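Local coordinates for hypothetical protein PA4535 (Pseudomonas aeruginosa, PDB 1Y0K) that is of unknown function but belongs to a putative endonuclease family of the PD-(D/E)XK nuclease clan, at residues A[27-38]-A[60-71]. Numbering follows the deposited sequence.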
ATOM      1  N   TRP A  27      -1.904  15.092   4.859  1.00 24.11           N
ATOM      2  CA  TRP A  27      -3.120  14.545   4.273  1.00 23.20           C
ATOM      3  C   TRP A  27      -3.004  14.424   2.756  1.00 21.98           C
ATOM      4  O   TRP A  27      -3.461  13.443   2.167  1.00 21.78           O
ATOM      5  CB  TRP A  27      -4.383  15.332   4.655  1.00 23.33           C
ATOM      6  CG  TRP A  27      -5.615  14.500   4.356  1.00 24.11           C
ATOM      7  CD1 TRP A  27      -6.105  13.458   5.099  1.00 23.90           C
ATOM      8  CD2 TRP A  27      -6.476  14.619   3.220  1.00 23.35           C
ATOM      9  NE1 TRP A  27      -7.221  12.930   4.499  1.00 23.48           N
ATOM     10  CE2 TRP A  27      -7.471  13.619   3.342  1.00 23.91           C
ATOM     11  CE3 TRP A  27      -6.506  15.475   2.108  1.00 24.45           C
ATOM     12  CZ2 TRP A  27      -8.490  13.456   2.401  1.00 23.45           C
ATOM     13  CZ3 TRP A  27      -7.522  15.309   1.169  1.00 24.42           C
ATOM     14  CH2 TRP A  27      -8.495  14.306   1.322  1.00 23.80           C
ATOM     15  N   ASP A  28      -2.370  15.407   2.131  1.00 21.16           N
ATOM     16  CA  ASP A  28      -2.135  15.358   0.689  1.00 20.39           C
ATOM     17  C   ASP A  28      -1.328  14.104   0.299  1.00 19.58           C
ATOM     18  O   ASP A  28      -1.643  13.446  -0.686  1.00 18.74           O
ATOM     19  CB  ASP A  28      -1.420  16.622   0.226  1.00 21.20           C
ATOM     20  CG  ASP A  28      -1.150  16.626  -1.268  1.00 22.84           C
ATOM     21  OD1 ASP A  28      -2.115  16.800  -2.047  1.00 24.53           O
ATOM     22  OD2 ASP A  28       0.030  16.472  -1.653  1.00 24.71           O
ATOM     23  N   ARG A  29      -0.302  13.796   1.084  1.00 18.56           N
ATOM     24  CA  ARG A  29       0.517  12.596   0.913  1.00 18.95           C
ATOM     25  C   ARG A  29      -0.341  11.331   0.967  1.00 17.58           C
ATOM     26  O   ARG A  29      -0.203  10.437   0.130  1.00 17.00           O
ATOM     27  CB  ARG A  29       1.556  12.548   2.039  1.00 20.13           C
ATOM     28  CG  ARG A  29       2.740  11.640   1.818  1.00 24.09           C
ATOM     29  CD  ARG A  29       3.910  12.091   2.684  1.00 28.30           C
ATOM     30  NE  ARG A  29       3.508  12.308   4.071  1.00 32.05           N
ATOM     31  CZ  ARG A  29       4.139  13.103   4.929  1.00 33.08           C
ATOM     32  NH1 ARG A  29       5.222  13.787   4.557  1.00 33.30           N
ATOM     33  NH2 ARG A  29       3.679  13.212   6.167  1.00 32.95           N
ATOM     34  N   GLU A  30      -1.207  11.259   1.974  1.00 17.11           N
ATOM     35  CA  GLU A  30      -2.084  10.107   2.170  1.00 16.36           C
ATOM     36  C   GLU A  30      -3.107   9.983   1.048  1.00 16.22           C
ATOM     37  O   GLU A  30      -3.341   8.879   0.537  1.00 16.23           O
ATOM     38  CB  GLU A  30      -2.747  10.170   3.552  1.00 17.41           C
ATOM     39  CG  GLU A  30      -1.752   9.875   4.669  1.00 18.23           C
ATOM     40  CD  GLU A  30      -2.085  10.549   5.989  1.00 22.81           C
ATOM     41  OE1 GLU A  30      -3.140  11.218   6.098  1.00 22.90           O
ATOM     42  OE2 GLU A  30      -1.261  10.417   6.925  1.00 23.45           O
ATOM     43  N   ARG A  31      -3.691  11.110   0.645  1.00 15.68           N
ATOM     44  CA  ARG A  31      -4.629  11.124  -0.482  1.00 15.48           C
ATOM     45  C   ARG A  31      -3.918  10.713  -1.778  1.00 14.68           C
ATOM     46  O   ARG A  31      -4.463   9.956  -2.589  1.00 14.46           O
ATOM     47  CB  ARG A  31      -5.263  12.505  -0.642  1.00 15.95           C
ATOM     48  CG  ARG A  31      -6.508  12.488  -1.516  1.00 17.64           C
ATOM     49  CD  ARG A  31      -6.734  13.808  -2.215  1.00 20.52           C
ATOM     50  NE  ARG A  31      -5.625  14.075  -3.119  1.00 21.61           N
ATOM     51  CZ  ARG A  31      -4.686  14.983  -2.907  1.00 20.22           C
ATOM     52  NH1 ARG A  31      -3.692  15.111  -3.771  1.00 21.61           N
ATOM     53  NH2 ARG A  31      -4.741  15.764  -1.836  1.00 23.83           N
ATOM     54  N   TRP A  32      -2.690  11.189  -1.954  1.00 14.18           N
ATOM     55  CA  TRP A  32      -1.901  10.859  -3.134  1.00 14.08           C
ATOM     56  C   TRP A  32      -1.721   9.339  -3.215  1.00 13.52           C
ATOM     57  O   TRP A  32      -1.895   8.764  -4.278  1.00 13.13           O
ATOM     58  CB  TRP A  32      -0.550  11.597  -3.081  1.00 14.84           C
ATOM     59  CG  TRP A  32       0.459  11.255  -4.167  1.00 15.21           C
ATOM     60  CD1 TRP A  32       0.659  11.923  -5.337  1.00 16.25           C
ATOM     61  CD2 TRP A  32       1.432  10.202  -4.132  1.00 15.23           C
ATOM     62  NE1 TRP A  32       1.683  11.334  -6.057  1.00 14.93           N
ATOM     63  CE2 TRP A  32       2.177  10.278  -5.335  1.00 15.68           C
ATOM     64  CE3 TRP A  32       1.745   9.193  -3.201  1.00 16.49           C
ATOM     65  CZ2 TRP A  32       3.212   9.382  -5.634  1.00 15.80           C
ATOM     66  CZ3 TRP A  32       2.785   8.297  -3.493  1.00 17.36           C
ATOM     67  CH2 TRP A  32       3.508   8.402  -4.704  1.00 15.26           C
ATOM     68  N   VAL A  33      -1.403   8.693  -2.092  1.00 12.86           N
ATOM     69  CA  VAL A  33      -1.258   7.226  -2.074  1.00 12.36           C
ATOM     70  C   VAL A  33      -2.559   6.548  -2.526  1.00 12.42           C
ATOM     71  O   VAL A  33      -2.546   5.629  -3.357  1.00 12.43           O
ATOM     72  CB  VAL A  33      -0.845   6.704  -0.683  1.00 11.89           C
ATOM     73  CG1 VAL A  33      -0.924   5.183  -0.632  1.00 13.11           C
ATOM     74  CG2 VAL A  33       0.582   7.160  -0.350  1.00 12.26           C
ATOM     75  N   CYS A  34      -3.678   7.000  -1.971  1.00 12.71           N
ATOM     76  CA  CYS A  34      -4.984   6.467  -2.354  1.00 12.40           C
ATOM     77  C   CYS A  34      -5.227   6.645  -3.855  1.00 12.58           C
ATOM     78  O   CYS A  34      -5.682   5.723  -4.516  1.00 12.29           O
ATOM     79  CB  CYS A  34      -6.097   7.130  -1.537  1.00 12.88           C
ATOM     80  SG  CYS A  34      -6.004   6.721   0.231  1.00 14.39           S
ATOM     81  N   GLN A  35      -4.928   7.826  -4.392  1.00 12.69           N
ATOM     82  CA  GLN A  35      -5.119   8.036  -5.834  1.00 13.85           C
ATOM     83  C   GLN A  35      -4.276   7.084  -6.670  1.00 13.53           C
ATOM     84  O   GLN A  35      -4.774   6.508  -7.633  1.00 13.65           O
ATOM     85  CB  GLN A  35      -4.813   9.478  -6.222  1.00 14.28           C
ATOM     86  CG  GLN A  35      -5.905  10.454  -5.840  1.00 16.48           C
ATOM     87  CD  GLN A  35      -5.640  11.830  -6.420  1.00 18.85           C
ATOM     88  OE1 GLN A  35      -5.444  11.985  -7.629  1.00 21.81           O
ATOM     89  NE2 GLN A  35      -5.621  12.825  -5.571  1.00 20.49           N
ATOM     90  N   ARG A  36      -3.004   6.914  -6.303  1.00 13.36           N
ATOM     91  CA  ARG A  36      -2.103   6.003  -7.041  1.00 13.54           C
ATOM     92  C   ARG A  36      -2.641   4.571  -7.019  1.00 13.57           C
ATOM     93  O   ARG A  36      -2.596   3.853  -8.024  1.00 14.10           O
ATOM     94  CB  ARG A  36      -0.679   6.041  -6.462  1.00 13.52           C
ATOM     95  CG  ARG A  36       0.057   7.417  -6.539  1.00 14.43           C
ATOM     96  CD  ARG A  36       0.194   8.011  -7.979  1.00 16.30           C
ATOM     97  NE  ARG A  36      -1.026   8.591  -8.563  1.00 18.87           N
ATOM     98  CZ  ARG A  36      -1.623   9.721  -8.170  1.00 21.88           C
ATOM     99  NH1 ARG A  36      -2.715  10.150  -8.799  1.00 22.39           N
ATOM    100  NH2 ARG A  36      -1.164  10.423  -7.142  1.00 22.51           N
ATOM    101  N   PHE A  37      -3.160   4.162  -5.864  1.00 13.31           N
ATOM    102  CA  PHE A  37      -3.736   2.821  -5.696  1.00 13.03           C
ATOM    103  C   PHE A  37      -4.980   2.638  -6.568  1.00 13.28           C
ATOM    104  O   PHE A  37      -5.114   1.634  -7.275  1.00 13.13           O
ATOM    105  CB  PHE A  37      -4.056   2.617  -4.205  1.00 13.27           C
ATOM    106  CG  PHE A  37      -4.730   1.317  -3.875  1.00 12.51           C
ATOM    107  CD1 PHE A  37      -4.104   0.101  -4.133  1.00 11.51           C
ATOM    108  CD2 PHE A  37      -5.967   1.314  -3.232  1.00 13.97           C
ATOM    109  CE1 PHE A  37      -4.711  -1.099  -3.789  1.00 11.89           C
ATOM    110  CE2 PHE A  37      -6.593   0.117  -2.889  1.00 14.79           C
ATOM    111  CZ  PHE A  37      -5.951  -1.101  -3.166  1.00 14.24           C
ATOM    112  N   LEU A  38      -5.886   3.611  -6.536  1.00 13.70           N
ATOM    113  CA  LEU A  38      -7.108   3.535  -7.344  1.00 13.85           C
ATOM    114  C   LEU A  38      -6.768   3.520  -8.841  1.00 14.99           C
ATOM    115  O   LEU A  38      -7.387   2.787  -9.615  1.00 15.24           O
ATOM    116  CB  LEU A  38      -8.066   4.691  -7.002  1.00 13.72           C
ATOM    117  CG  LEU A  38      -8.638   4.674  -5.575  1.00 13.81           C
ATOM    118  CD1 LEU A  38      -9.415   5.961  -5.316  1.00 17.03           C
ATOM    119  CD2 LEU A  38      -9.500   3.444  -5.308  1.00 15.79           C
ATOM    120  N   VAL A  60      -8.223   8.515   5.045  1.00 14.65           N
ATOM    121  CA  VAL A  60      -8.892   8.963   3.834  1.00 14.79           C
ATOM    122  C   VAL A  60     -10.130   8.122   3.580  1.00 14.71           C
ATOM    123  O   VAL A  60     -10.047   6.891   3.476  1.00 15.12           O
ATOM    124  CB  VAL A  60      -7.941   8.884   2.603  1.00 14.09           C
ATOM    125  CG1 VAL A  60      -8.679   9.259   1.317  1.00 14.97           C
ATOM    126  CG2 VAL A  60      -6.706   9.772   2.804  1.00 14.55           C
ATOM    127  N   LEU A  61     -11.280   8.790   3.477  1.00 15.20           N
ATOM    128  CA  LEU A  61     -12.523   8.129   3.096  1.00 15.42           C
ATOM    129  C   LEU A  61     -12.714   8.187   1.587  1.00 15.63           C
ATOM    130  O   LEU A  61     -12.509   9.228   0.969  1.00 15.95           O
ATOM    131  CB  LEU A  61     -13.735   8.772   3.794  1.00 15.78           C
ATOM    132  CG  LEU A  61     -13.669   8.957   5.322  1.00 16.01           C
ATOM    133  CD1 LEU A  61     -14.870   9.759   5.833  1.00 17.44           C
ATOM    134  CD2 LEU A  61     -13.600   7.620   6.037  1.00 18.24           C
ATOM    135  N   PHE A  62     -13.100   7.062   1.002  1.00 15.39           N
ATOM    136  CA  PHE A  62     -13.443   7.020  -0.423  1.00 15.80           C
ATOM    137  C   PHE A  62     -14.491   5.956  -0.660  1.00 16.14           C
ATOM    138  O   PHE A  62     -14.213   4.770  -0.502  1.00 15.70           O
ATOM    139  CB  PHE A  62     -12.200   6.721  -1.278  1.00 15.91           C
ATOM    140  CG  PHE A  62     -12.512   6.461  -2.729  1.00 16.22           C
ATOM    141  CD1 PHE A  62     -12.756   7.521  -3.595  1.00 16.26           C
ATOM    142  CD2 PHE A  62     -12.568   5.165  -3.227  1.00 16.28           C
ATOM    143  CE1 PHE A  62     -13.070   7.287  -4.945  1.00 16.57           C
ATOM    144  CE2 PHE A  62     -12.868   4.922  -4.577  1.00 17.11           C
ATOM    145  CZ  PHE A  62     -13.120   5.983  -5.434  1.00 17.51           C
ATOM    146  N   LYS A  63     -15.695   6.380  -1.046  1.00 17.09           N
ATOM    147  CA  LYS A  63     -16.786   5.459  -1.427  1.00 18.48           C
ATOM    148  C   LYS A  63     -16.909   4.195  -0.558  1.00 18.22           C
ATOM    149  O   LYS A  63     -16.886   3.053  -1.057  1.00 19.80           O
ATOM    150  CB  LYS A  63     -16.663   5.074  -2.902  1.00 18.82           C
ATOM    151  CG  LYS A  63     -16.692   6.260  -3.842  1.00 20.30           C
ATOM    152  CD  LYS A  63     -16.629   5.811  -5.301  1.00 24.60           C
ATOM    153  CE  LYS A  63     -16.712   7.026  -6.218  1.00 25.96           C
ATOM    154  NZ  LYS A  63     -17.031   6.674  -7.632  1.00 28.15           N
ATOM    155  N   GLY A  64     -17.029   4.405   0.742  1.00 18.21           N
ATOM    156  CA  GLY A  64     -17.221   3.299   1.663  1.00 17.38           C
ATOM    157  C   GLY A  64     -15.925   2.744   2.236  1.00 16.79           C
ATOM    158  O   GLY A  64     -15.953   2.089   3.284  1.00 17.03           O
ATOM    159  N   ALA A  65     -14.807   2.982   1.548  1.00 15.91           N
ATOM    160  CA  ALA A  65     -13.486   2.607   2.077  1.00 15.52           C
ATOM    161  C   ALA A  65     -13.043   3.574   3.161  1.00 15.42           C
ATOM    162  O   ALA A  65     -13.315   4.769   3.088  1.00 15.47           O
ATOM    163  CB  ALA A  65     -12.431   2.543   0.959  1.00 15.70           C
ATOM    164  N   GLY A  66     -12.364   3.038   4.169  1.00 15.45           N
ATOM    165  CA  GLY A  66     -11.759   3.851   5.217  1.00 14.94           C
ATOM    166  C   GLY A  66     -10.271   3.563   5.148  1.00 14.11           C
ATOM    167  O   GLY A  66      -9.758   2.694   5.850  1.00 14.78           O
ATOM    168  N   PHE A  67      -9.575   4.293   4.286  1.00 14.07           N
ATOM    169  CA  PHE A  67      -8.166   3.982   4.043  1.00 13.27           C
ATOM    170  C   PHE A  67      -7.286   4.493   5.161  1.00 13.37           C
ATOM    171  O   PHE A  67      -7.205   5.707   5.401  1.00 13.06           O
ATOM    172  CB  PHE A  67      -7.694   4.572   2.715  1.00 13.28           C
ATOM    173  CG  PHE A  67      -8.154   3.810   1.494  1.00 13.91           C
ATOM    174  CD1 PHE A  67      -7.894   2.442   1.358  1.00 14.73           C
ATOM    175  CD2 PHE A  67      -8.798   4.473   0.468  1.00 14.03           C
ATOM    176  CE1 PHE A  67      -8.306   1.743   0.218  1.00 15.02           C
ATOM    177  CE2 PHE A  67      -9.193   3.796  -0.687  1.00 14.68           C
ATOM    178  CZ  PHE A  67      -8.957   2.425  -0.806  1.00 14.38           C
ATOM    179  N   GLU A  68      -6.624   3.545   5.833  1.00 12.20           N
ATOM    180  CA  GLU A  68      -5.638   3.829   6.860  1.00 13.08           C
ATOM    181  C   GLU A  68      -4.273   3.665   6.192  1.00 12.82           C
ATOM    182  O   GLU A  68      -3.837   2.550   5.903  1.00 12.73           O
ATOM    183  CB  GLU A  68      -5.834   2.849   8.018  1.00 13.85           C
ATOM    184  CG  GLU A  68      -4.744   2.822   9.090  1.00 16.29           C
ATOM    185  CD  GLU A  68      -4.803   3.987  10.033  1.00 19.79           C
ATOM    186  OE1 GLU A  68      -5.593   4.940   9.791  1.00 19.61           O
ATOM    187  OE2 GLU A  68      -4.048   3.936  11.037  1.00 22.02           O
ATOM    188  N   VAL A  69      -3.632   4.791   5.921  1.00 11.87           N
ATOM    189  CA  VAL A  69      -2.461   4.810   5.036  1.00 12.91           C
ATOM    190  C   VAL A  69      -1.163   4.819   5.836  1.00 13.48           C
ATOM    191  O   VAL A  69      -0.999   5.616   6.769  1.00 14.09           O
ATOM    192  CB  VAL A  69      -2.524   6.035   4.097  1.00 12.51           C
ATOM    193  CG1 VAL A  69      -1.249   6.160   3.255  1.00 14.61           C
ATOM    194  CG2 VAL A  69      -3.770   5.926   3.202  1.00 13.53           C
ATOM    195  N   PHE A  70      -0.242   3.924   5.489  1.00 13.14           N
ATOM    196  CA  PHE A  70       1.070   3.954   6.131  1.00 13.34           C
ATOM    197  C   PHE A  70       2.190   3.720   5.125  1.00 14.20           C
ATOM    198  O   PHE A  70       1.951   3.223   4.028  1.00 13.49           O
ATOM    199  CB  PHE A  70       1.137   2.993   7.323  1.00 13.66           C
ATOM    200  CG  PHE A  70       1.054   1.533   6.960  1.00 12.44           C
ATOM    201  CD1 PHE A  70       2.197   0.731   7.003  1.00 13.91           C
ATOM    202  CD2 PHE A  70      -0.172   0.947   6.616  1.00 14.16           C
ATOM    203  CE1 PHE A  70       2.128  -0.640   6.705  1.00 13.75           C
ATOM    204  CE2 PHE A  70      -0.254  -0.427   6.295  1.00 14.01           C
ATOM    205  CZ  PHE A  70       0.897  -1.216   6.336  1.00 15.25           C
ATOM    206  N   PHE A  71       3.403   4.116   5.505  1.00 14.08           N
ATOM    207  CA  PHE A  71       4.551   4.091   4.602  1.00 15.06           C
ATOM    208  C   PHE A  71       5.587   3.092   5.065  1.00 15.68           C
ATOM    209  O   PHE A  71       5.944   3.049   6.258  1.00 15.67           O
ATOM    210  CB  PHE A  71       5.148   5.492   4.459  1.00 15.63           C
ATOM    211  CG  PHE A  71       4.186   6.481   3.870  1.00 15.85           C
ATOM    212  CD1 PHE A  71       3.238   7.120   4.676  1.00 17.58           C
ATOM    213  CD2 PHE A  71       4.211   6.762   2.505  1.00 17.23           C
ATOM    214  CE1 PHE A  71       2.314   8.021   4.122  1.00 16.47           C
ATOM    215  CE2 PHE A  71       3.302   7.665   1.946  1.00 16.54           C
ATOM    216  CZ  PHE A  71       2.357   8.293   2.765  1.00 15.88           C
TER
HETATM  217  O   HOH W   1      -0.177   8.078   7.750  1.00 28.40           O
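Cys-34 seats its sulfur among three residues of the hairpin, with SG 3.7 Å from Val-60 CB, 3.6 Å from Phe-67 CD2 and 3.8 Å from Val-69 CG2. The thiol is turned beside its own backbone N (chi1 -66°), and it meets the Phe-67 ring obliquely in a sulfur-aromatic contact. CE1 and CZ of Phe-67 meet Phe-37 CE2 obliquely, the two ring planes nearly perpendicular. One helical turn beyond Cys-34, Leu-38 CD1 sits squarely over the Phe-62 ring, 3.6 Å from its centroid and 10° off the normal, a CH-pi contact on the face opposite the one carrying Lys-63 CG. Phe-192 of helix 191-194 closes against Leu-38 and Phe-67, completing this dense, buried end.

Toward the start of 27-38 the contact reaches solvent, and Arg-29 and Phe-71 are partly exposed. Phe-71 touches the aliphatic part of Arg-29, CZ lying 3.5 Å from CG, while the guanidinium is bound through NH1 to Leu-21 O. Glu-30 lays CB and CG along Val-60 and Val-69; its OE2 pairs with Lys-26, and a water O lies 2.7 Å from Glu-30 OE2 and also near Val-69 O.

The helix crosses strand 65-71 at 103°, packing on one face of the mixed sheet near its 50-51 edge. With no direct hydrogen bond between them, helix and hairpin are fitted together by the shapes of buried apolar groups, while charged ends find partners outside.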